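Ribose 5-phosphate isomerase (Trypanosoma cruzi, PDB 3M1P) probably interconverts ribose 5-phosphate and ribulose 5-phosphate, as a type B ribose 5-phosphate isomerase that assembles from four copies of the chain. Local coordinates at residues H17-L22 with T115-I120; V32-G37 with A54-R59. The protein carries 1 engineered substitution. One frame throughout, in Å; residues are numbered along the deposited sequence.

Contact 1. Residues H17-L22 with T115-I120; sequences HENLIL and TGVEVI
Gly116 O takes hydrogen bonds from the backbone N of Ile120, which meets Leu20 across the contact, at 3.0 Å and, more weakly, from Val119 N. Gly116 sits at the N-cap of helix 117-129, and these two bonds tie down that helix's first turn, from which Val117 and Ile120 both point toward helix 17-26. No hydrogen bond joins residues 17-22 to 115-120; methyl groups do the work. One branch of Leu20 reaches over: CD2 comes to 3.9 Å from Ile120 CG2. That methyl lies anti to the backbone N of Ile120, while the longer CG1 arm (chi1 -72°) takes the place beside the N and leaves the meeting to CG2. The two side chains pass at a slant, branch against branch. Beside Leu20, Asn19 leaves its helix toward the other segment and brings OD1 to 4.3 Å from CG1 of Val117, about one turn before Ile120, a loose van der Waals approach of a polar group to a methyl. The two helices lie on one face of the central parallel sheet of this Rossmann-like alpha/beta fold, and Leu20 also rests on Ile7 and Thr9 of strand 3-9 beneath and on Ile124 one turn further along helix 117-129. Ile16 packs against both Val117 and Ile120. The start of helix 117-129 also lies at a subunit interface: Gly116 makes backbone hydrogen bonds to the second subunit, where Arg113 of that chain packs on Val117, and Tyr94 of the third subunit touches Glu118 and Val119.

Contact 2. Residues V32-G37 with A54-R59; sequences VPVYCG and AEMVAR
Cys36 places SG beside its backbone N and anti to the carbonyl carbon (chi1 -65°), and Met56 starts with the same kind of first torsion, runs extended through chi2 (172°) and then bends at chi3 (70°). The extended part carries the thioether from helix 46-58 across to the end of strand 31-35, and the bend turns the terminal methyl along the strand. Sulfur thus meets sulfur, Cys36 SG standing 3.6 Å from Met56 SD. The methyl is almost as near to the thiol, with Met56 CE 3.7 Å from Cys36 SG, so the last two atoms of the methionine lie together against one sulfur. On its other contact the methyl approaches the strand two residues earlier: Met56 CE is 4.2 Å from Val34 CG1, a lighter touch. All of this is apolar packing, and no hydrogen bond spans the two segments. Val34 and Cys36 both point toward the helix, whereas Pro33 and Tyr35 between and before them pack on helix 17-26. Backbone hydrogen bonds from Val34 and Cys36 to strand 3-9 fix the row from which these two side chains project. Past the strand the chain turns back over Tyr35, with Gly37 N 3.4 Å above the centre of its ring, and Tyr35 OH is hydrogen-bonded to Pro38 O. Met56 packs the late part of helix 46-58 against the end of strand 31-35, outermost in this chain's sheet, within the beta-alpha-beta crossover that leads on to strand 64-69 in a Rossmann-like fold.

The centres of contacts 1 and 2 lie about 17 Å apart, and strand 31-35 stands between helix 17-26 of contact 1 and helix 46-58 of contact 2, which pack on opposite faces of the sheet. Helix 17-26 and this strand follow each other in the chain and touch directly. Ile21 of the helix makes the join to the strand, its CG2 3.7 Å from Pro33 CG and its CD1 3.9 Å from Tyr35 CB, while the rings of His17 and Tyr35 meet with planes about 35° apart. In sequence, contact 2 falls wholly between the two segments of contact 1. Other subunits adjoin contact 1; near contact 2, Glu55 OE2 makes a weak hydrogen bond to His152 NE2 of the fourth subunit.

Contact 1. Residues H17-L22 with T115-I120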
ATOM      1  N   HIS A  17      -0.192 -18.777 -10.627  1.00 24.94           N
ATOM      2  CA  HIS A  17      -1.565 -19.153 -10.972  1.00 25.39           C
ATOM      3  C   HIS A  17      -2.122 -20.286 -10.102  1.00 25.42           C
ATOM      4  O   HIS A  17      -3.325 -20.319  -9.816  1.00 25.49           O
ATOM      5  CB  HIS A  17      -1.701 -19.440 -12.472  1.00 25.94           C
ATOM      6  CG  HIS A  17      -1.145 -20.762 -12.896  1.00 26.93           C
ATOM      7  ND1 HIS A  17      -1.947 -21.845 -13.179  1.00 29.05           N
ATOM      8  CD2 HIS A  17       0.131 -21.180 -13.075  1.00 28.47           C
ATOM      9  CE1 HIS A  17      -1.190 -22.873 -13.523  1.00 29.39           C
ATOM     10  NE2 HIS A  17       0.076 -22.497 -13.462  1.00 29.70           N
ATOM     11  N   GLU A  18      -1.241 -21.189  -9.664  1.00 25.46           N
ATOM     12  CA  GLU A  18      -1.603 -22.240  -8.710  1.00 25.97           C
ATOM     13  C   GLU A  18      -1.965 -21.618  -7.360  1.00 24.60           C
ATOM     14  O   GLU A  18      -2.934 -22.034  -6.728  1.00 24.51           O
ATOM     15  CB  GLU A  18      -0.481 -23.295  -8.569  1.00 25.71           C
ATOM     16  CG  GLU A  18      -0.212 -24.091  -9.859  1.00 27.89           C
ATOM     17  CD  GLU A  18       0.753 -25.283  -9.680  1.00 29.04           C
ATOM     18  OE1 GLU A  18       1.445 -25.382  -8.633  1.00 32.42           O
ATOM     19  OE2 GLU A  18       0.820 -26.128 -10.611  1.00 33.14           O
ATOM     20  N   ASN A  19      -1.187 -20.619  -6.936  1.00 23.79           N
ATOM     21  CA  ASN A  19      -1.528 -19.774  -5.769  1.00 23.10           C
ATOM     22  C   ASN A  19      -2.963 -19.243  -5.851  1.00 22.03           C
ATOM     23  O   ASN A  19      -3.747 -19.378  -4.911  1.00 21.80           O
ATOM     24  CB  ASN A  19      -0.587 -18.550  -5.660  1.00 23.13           C
ATOM     25  CG  ASN A  19       0.876 -18.919  -5.468  1.00 24.71           C
ATOM     26  OD1 ASN A  19       1.466 -18.634  -4.418  1.00 26.70           O
ATOM     27  ND2 ASN A  19       1.483 -19.507  -6.491  1.00 24.57           N
ATOM     28  N   LEU A  20      -3.294 -18.628  -6.988  1.00 21.36           N
ATOM     29  CA  LEU A  20      -4.615 -18.035  -7.202  1.00 20.71           C
ATOM     30  C   LEU A  20      -5.723 -19.074  -7.099  1.00 20.42           C
ATOM     31  O   LEU A  20      -6.732 -18.836  -6.435  1.00 19.99           O
ATOM     32  CB  LEU A  20      -4.670 -17.336  -8.561  1.00 20.76           C
ATOM     33  CG  LEU A  20      -3.576 -16.302  -8.797  1.00 20.74           C
ATOM     34  CD1 LEU A  20      -3.628 -15.813 -10.234  1.00 20.87           C
ATOM     35  CD2 LEU A  20      -3.674 -15.128  -7.793  1.00 21.39           C
ATOM     36  N   ILE A  21      -5.516 -20.224  -7.749  1.00 19.83           N
ATOM     37  CA  ILE A  21      -6.460 -21.352  -7.670  1.00 20.30           C
ATOM     38  C   ILE A  21      -6.678 -21.743  -6.202  1.00 19.74           C
ATOM     39  O   ILE A  21      -7.816 -21.819  -5.728  1.00 19.36           O
ATOM     40  CB  ILE A  21      -5.978 -22.579  -8.515  1.00 20.00           C
ATOM     41  CG1 ILE A  21      -6.030 -22.255 -10.009  1.00 20.54           C
ATOM     42  CG2 ILE A  21      -6.812 -23.833  -8.194  1.00 21.06           C
ATOM     43  CD1 ILE A  21      -5.232 -23.214 -10.904  1.00 20.74           C
ATOM     44  N   LEU A  22      -5.573 -21.940  -5.487  1.00 19.62           N
ATOM     45  CA  LEU A  22      -5.613 -22.239  -4.060  1.00 19.85           C
ATOM     46  C   LEU A  22      -6.324 -21.158  -3.228  1.00 19.26           C
ATOM     47  O   LEU A  22      -7.159 -21.486  -2.385  1.00 19.37           O
ATOM     48  CB  LEU A  22      -4.196 -22.513  -3.530  1.00 19.87           C
ATOM     49  CG  LEU A  22      -4.072 -22.844  -2.039  1.00 20.88           C
ATOM     50  CD1 LEU A  22      -4.847 -24.119  -1.684  1.00 23.02           C
ATOM     51  CD2 LEU A  22      -2.604 -22.952  -1.578  1.00 21.06           C
ATOM     52  N   THR A 115       2.130  -6.302  -5.367  1.00 14.08           N
ATOM     53  CA  THR A 115       1.493  -6.777  -4.146  1.00 14.23           C
ATOM     54  C   THR A 115       2.029  -8.180  -3.803  1.00 14.48           C
ATOM     55  O   THR A 115       2.059  -9.065  -4.658  1.00 14.90           O
ATOM     56  CB  THR A 115      -0.067  -6.763  -4.330  1.00 14.07           C
ATOM     57  OG1 THR A 115      -0.485  -5.441  -4.687  1.00 12.50           O
ATOM     58  CG2 THR A 115      -0.804  -7.195  -3.079  1.00 14.14           C
ATOM     59  N   GLY A 116       2.484  -8.373  -2.567  1.00 14.59           N
ATOM     60  CA  GLY A 116       3.008  -9.677  -2.152  1.00 14.58           C
ATOM     61  C   GLY A 116       1.928 -10.747  -2.193  1.00 14.51           C
ATOM     62  O   GLY A 116       0.756 -10.441  -1.952  1.00 14.64           O
ATOM     63  N   VAL A 117       2.310 -11.993  -2.495  1.00 14.57           N
ATOM     64  CA  VAL A 117       1.337 -13.101  -2.592  1.00 14.79           C
ATOM     65  C   VAL A 117       0.421 -13.238  -1.373  1.00 14.59           C
ATOM     66  O   VAL A 117      -0.751 -13.559  -1.524  1.00 15.00           O
ATOM     67  CB  VAL A 117       1.970 -14.512  -2.962  1.00 15.11           C
ATOM     68  CG1 VAL A 117       2.696 -14.476  -4.315  1.00 15.64           C
ATOM     69  CG2 VAL A 117       2.902 -15.033  -1.886  1.00 13.56           C
ATOM     70  N   GLU A 118       0.928 -12.981  -0.169  1.00 14.70           N
ATOM     71  CA  GLU A 118       0.075 -13.138   1.025  1.00 14.45           C
ATOM     72  C   GLU A 118      -1.004 -12.057   1.124  1.00 13.47           C
ATOM     73  O   GLU A 118      -2.059 -12.299   1.701  1.00 13.01           O
ATOM     74  CB  GLU A 118       0.900 -13.231   2.322  1.00 15.14           C
ATOM     75  CG  GLU A 118       1.736 -14.536   2.468  1.00 16.98           C
ATOM     76  CD  GLU A 118       0.894 -15.793   2.341  1.00 20.50           C
ATOM     77  OE1 GLU A 118      -0.171 -15.882   2.997  1.00 22.45           O
ATOM     78  OE2 GLU A 118       1.295 -16.689   1.576  1.00 21.56           O
ATOM     79  N   VAL A 119      -0.731 -10.877   0.565  1.00 12.70           N
ATOM     80  CA  VAL A 119      -1.742  -9.827   0.463  1.00 12.45           C
ATOM     81  C   VAL A 119      -2.710 -10.147  -0.674  1.00 12.67           C
ATOM     82  O   VAL A 119      -3.909  -9.913  -0.549  1.00 12.57           O
ATOM     83  CB  VAL A 119      -1.112  -8.418   0.323  1.00 12.71           C
ATOM     84  CG1 VAL A 119      -2.176  -7.328   0.144  1.00 10.95           C
ATOM     85  CG2 VAL A 119      -0.255  -8.114   1.556  1.00 12.84           C
ATOM     86  N   ILE A 120      -2.189 -10.710  -1.767  1.00 12.78           N
ATOM     87  CA  ILE A 120      -3.038 -11.156  -2.870  1.00 12.68           C
ATOM     88  C   ILE A 120      -4.001 -12.215  -2.350  1.00 13.01           C
ATOM     89  O   ILE A 120      -5.201 -12.154  -2.619  1.00 13.22           O
ATOM     90  CB  ILE A 120      -2.211 -11.678  -4.083  1.00 12.61           C
ATOM     91  CG1 ILE A 120      -1.536 -10.504  -4.799  1.00 12.08           C
ATOM     92  CG2 ILE A 120      -3.117 -12.454  -5.065  1.00 12.93           C
ATOM     93  CD1 ILE A 120      -0.513 -10.896  -5.902  1.00 12.17           C
TER

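Contact 2. Residues V32-G37 with A54-R59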
ATOM      1  N   VAL A  32     -15.550 -22.214  -6.674  1.00 23.32           N
ATOM      2  CA  VAL A  32     -14.873 -23.106  -7.621  1.00 23.21           C
ATOM      3  C   VAL A  32     -13.988 -22.352  -8.613  1.00 23.50           C
ATOM      4  O   VAL A  32     -14.504 -21.617  -9.461  1.00 23.85           O
ATOM      5  CB  VAL A  32     -15.884 -23.982  -8.421  1.00 23.70           C
ATOM      6  CG1 VAL A  32     -15.141 -25.039  -9.242  1.00 22.34           C
ATOM      7  CG2 VAL A  32     -16.925 -24.620  -7.482  1.00 22.56           C
ATOM      8  N   PRO A  33     -12.654 -22.533  -8.520  1.00 23.75           N
ATOM      9  CA  PRO A  33     -11.769 -21.878  -9.480  1.00 24.25           C
ATOM     10  C   PRO A  33     -11.872 -22.500 -10.875  1.00 24.88           C
ATOM     11  O   PRO A  33     -11.925 -23.734 -11.019  1.00 25.01           O
ATOM     12  CB  PRO A  33     -10.369 -22.097  -8.899  1.00 23.99           C
ATOM     13  CG  PRO A  33     -10.492 -23.245  -7.975  1.00 23.80           C
ATOM     14  CD  PRO A  33     -11.912 -23.337  -7.527  1.00 23.75           C
ATOM     15  N   VAL A  34     -11.922 -21.631 -11.878  1.00 25.18           N
ATOM     16  CA  VAL A  34     -11.961 -22.022 -13.280  1.00 25.56           C
ATOM     17  C   VAL A  34     -10.775 -21.321 -13.909  1.00 25.99           C
ATOM     18  O   VAL A  34     -10.820 -20.121 -14.211  1.00 25.48           O
ATOM     19  CB  VAL A  34     -13.300 -21.585 -13.964  1.00 25.57           C
ATOM     20  CG1 VAL A  34     -13.367 -22.064 -15.410  1.00 25.67           C
ATOM     21  CG2 VAL A  34     -14.506 -22.085 -13.175  1.00 24.78           C
ATOM     22  N   TYR A  35      -9.685 -22.055 -14.072  1.00 27.02           N
ATOM     23  CA  TYR A  35      -8.474 -21.437 -14.585  1.00 28.19           C
ATOM     24  C   TYR A  35      -8.517 -21.234 -16.103  1.00 29.40           C
ATOM     25  O   TYR A  35      -8.628 -22.201 -16.872  1.00 29.42           O
ATOM     26  CB  TYR A  35      -7.212 -22.179 -14.153  1.00 27.64           C
ATOM     27  CG  TYR A  35      -5.981 -21.468 -14.632  1.00 27.57           C
ATOM     28  CD1 TYR A  35      -5.618 -20.224 -14.100  1.00 26.91           C
ATOM     29  CD2 TYR A  35      -5.192 -22.012 -15.649  1.00 27.86           C
ATOM     30  CE1 TYR A  35      -4.495 -19.548 -14.569  1.00 26.60           C
ATOM     31  CE2 TYR A  35      -4.070 -21.345 -16.122  1.00 27.26           C
ATOM     32  CZ  TYR A  35      -3.723 -20.119 -15.573  1.00 26.96           C
ATOM     33  OH  TYR A  35      -2.604 -19.466 -16.041  1.00 26.92           O
ATOM     34  N   CYS A  36      -8.419 -19.963 -16.509  1.00 30.24           N
ATOM     35  CA  CYS A  36      -8.541 -19.561 -17.902  1.00 31.53           C
ATOM     36  C   CYS A  36      -7.342 -18.735 -18.359  1.00 32.26           C
ATOM     37  O   CYS A  36      -7.416 -18.048 -19.371  1.00 32.56           O
ATOM     38  CB  CYS A  36      -9.839 -18.766 -18.110  1.00 31.23           C
ATOM     39  SG  CYS A  36     -11.364 -19.706 -17.828  1.00 33.80           S
ATOM     40  N   GLY A  37      -6.244 -18.801 -17.615  1.00 33.49           N
ATOM     41  CA  GLY A  37      -5.051 -18.013 -17.927  1.00 34.86           C
ATOM     42  C   GLY A  37      -4.130 -18.827 -18.812  1.00 36.49           C
ATOM     43  O   GLY A  37      -4.499 -19.928 -19.229  1.00 36.28           O
ATOM     44  N   ALA A  54     -13.549 -11.536 -18.352  1.00 17.77           N
ATOM     45  CA  ALA A  54     -14.606 -10.528 -18.353  1.00 17.94           C
ATOM     46  C   ALA A  54     -15.881 -10.979 -19.090  1.00 17.99           C
ATOM     47  O   ALA A  54     -16.987 -10.788 -18.586  1.00 17.72           O
ATOM     48  CB  ALA A  54     -14.081  -9.236 -18.950  1.00 17.61           C
ATOM     49  N   GLU A  55     -15.721 -11.558 -20.281  1.00 18.29           N
ATOM     50  CA  GLU A  55     -16.869 -12.051 -21.048  1.00 19.70           C
ATOM     51  C   GLU A  55     -17.607 -13.158 -20.299  1.00 19.80           C
ATOM     52  O   GLU A  55     -18.834 -13.161 -20.257  1.00 19.93           O
ATOM     53  CB  GLU A  55     -16.453 -12.520 -22.452  1.00 19.84           C
ATOM     54  CG  GLU A  55     -15.918 -11.425 -23.358  1.00 21.74           C
ATOM     55  CD  GLU A  55     -16.980 -10.453 -23.869  1.00 25.52           C
ATOM     56  OE1 GLU A  55     -18.197 -10.742 -23.748  1.00 26.64           O
ATOM     57  OE2 GLU A  55     -16.584  -9.393 -24.417  1.00 25.84           O
ATOM     58  N   MET A  56     -16.856 -14.072 -19.683  1.00 20.28           N
ATOM     59  CA  MET A  56     -17.442 -15.135 -18.878  1.00 21.01           C
ATOM     60  C   MET A  56     -18.307 -14.565 -17.759  1.00 20.69           C
ATOM     61  O   MET A  56     -19.415 -15.055 -17.509  1.00 20.53           O
ATOM     62  CB  MET A  56     -16.356 -16.043 -18.319  1.00 20.64           C
ATOM     63  CG  MET A  56     -15.621 -16.834 -19.389  1.00 21.98           C
ATOM     64  SD  MET A  56     -14.194 -17.710 -18.733  1.00 23.53           S
ATOM     65  CE  MET A  56     -15.001 -18.968 -17.735  1.00 21.85           C
ATOM     66  N   VAL A  57     -17.799 -13.524 -17.095  1.00 20.57           N
ATOM     67  CA  VAL A  57     -18.548 -12.836 -16.048  1.00 20.15           C
ATOM     68  C   VAL A  57     -19.796 -12.149 -16.637  1.00 20.09           C
ATOM     69  O   VAL A  57     -20.903 -12.319 -16.133  1.00 19.72           O
ATOM     70  CB  VAL A  57     -17.660 -11.809 -15.273  1.00 20.47           C
ATOM     71  CG1 VAL A  57     -18.529 -10.892 -14.401  1.00 19.84           C
ATOM     72  CG2 VAL A  57     -16.597 -12.520 -14.430  1.00 19.12           C
ATOM     73  N   ALA A  58     -19.607 -11.375 -17.706  1.00 20.47           N
ATOM     74  CA  ALA A  58     -20.719 -10.691 -18.363  1.00 20.81           C
ATOM     75  C   ALA A  58     -21.812 -11.663 -18.854  1.00 21.38           C
ATOM     76  O   ALA A  58     -23.007 -11.392 -18.658  1.00 21.55           O
ATOM     77  CB  ALA A  58     -20.207  -9.830 -19.508  1.00 20.65           C
ATOM     78  N   ARG A  59     -21.404 -12.767 -19.481  0.50 21.46           N
ATOM     79  CA  ARG A  59     -22.345 -13.793 -19.949  0.50 22.20           C
ATOM     80  C   ARG A  59     -22.887 -14.640 -18.797  0.50 22.39           C
ATOM     81  O   ARG A  59     -23.760 -15.485 -18.999  0.50 22.40           O
ATOM     82  CB  ARG A  59     -21.697 -14.692 -21.015  0.50 22.12           C
ATOM     83  CG  ARG A  59     -21.424 -13.973 -22.333  0.50 23.04           C
ATOM     84  CD  ARG A  59     -20.982 -14.929 -23.422  0.50 24.32           C
ATOM     85  NE  ARG A  59     -20.802 -14.259 -24.711  0.50 26.31           N
ATOM     86  CZ  ARG A  59     -21.766 -14.060 -25.612  0.50 27.26           C
ATOM     87  NH1 ARG A  59     -23.013 -14.463 -25.385  0.50 27.00           N
ATOM     88  NH2 ARG A  59     -21.481 -13.446 -26.752  0.50 27.63           N
TER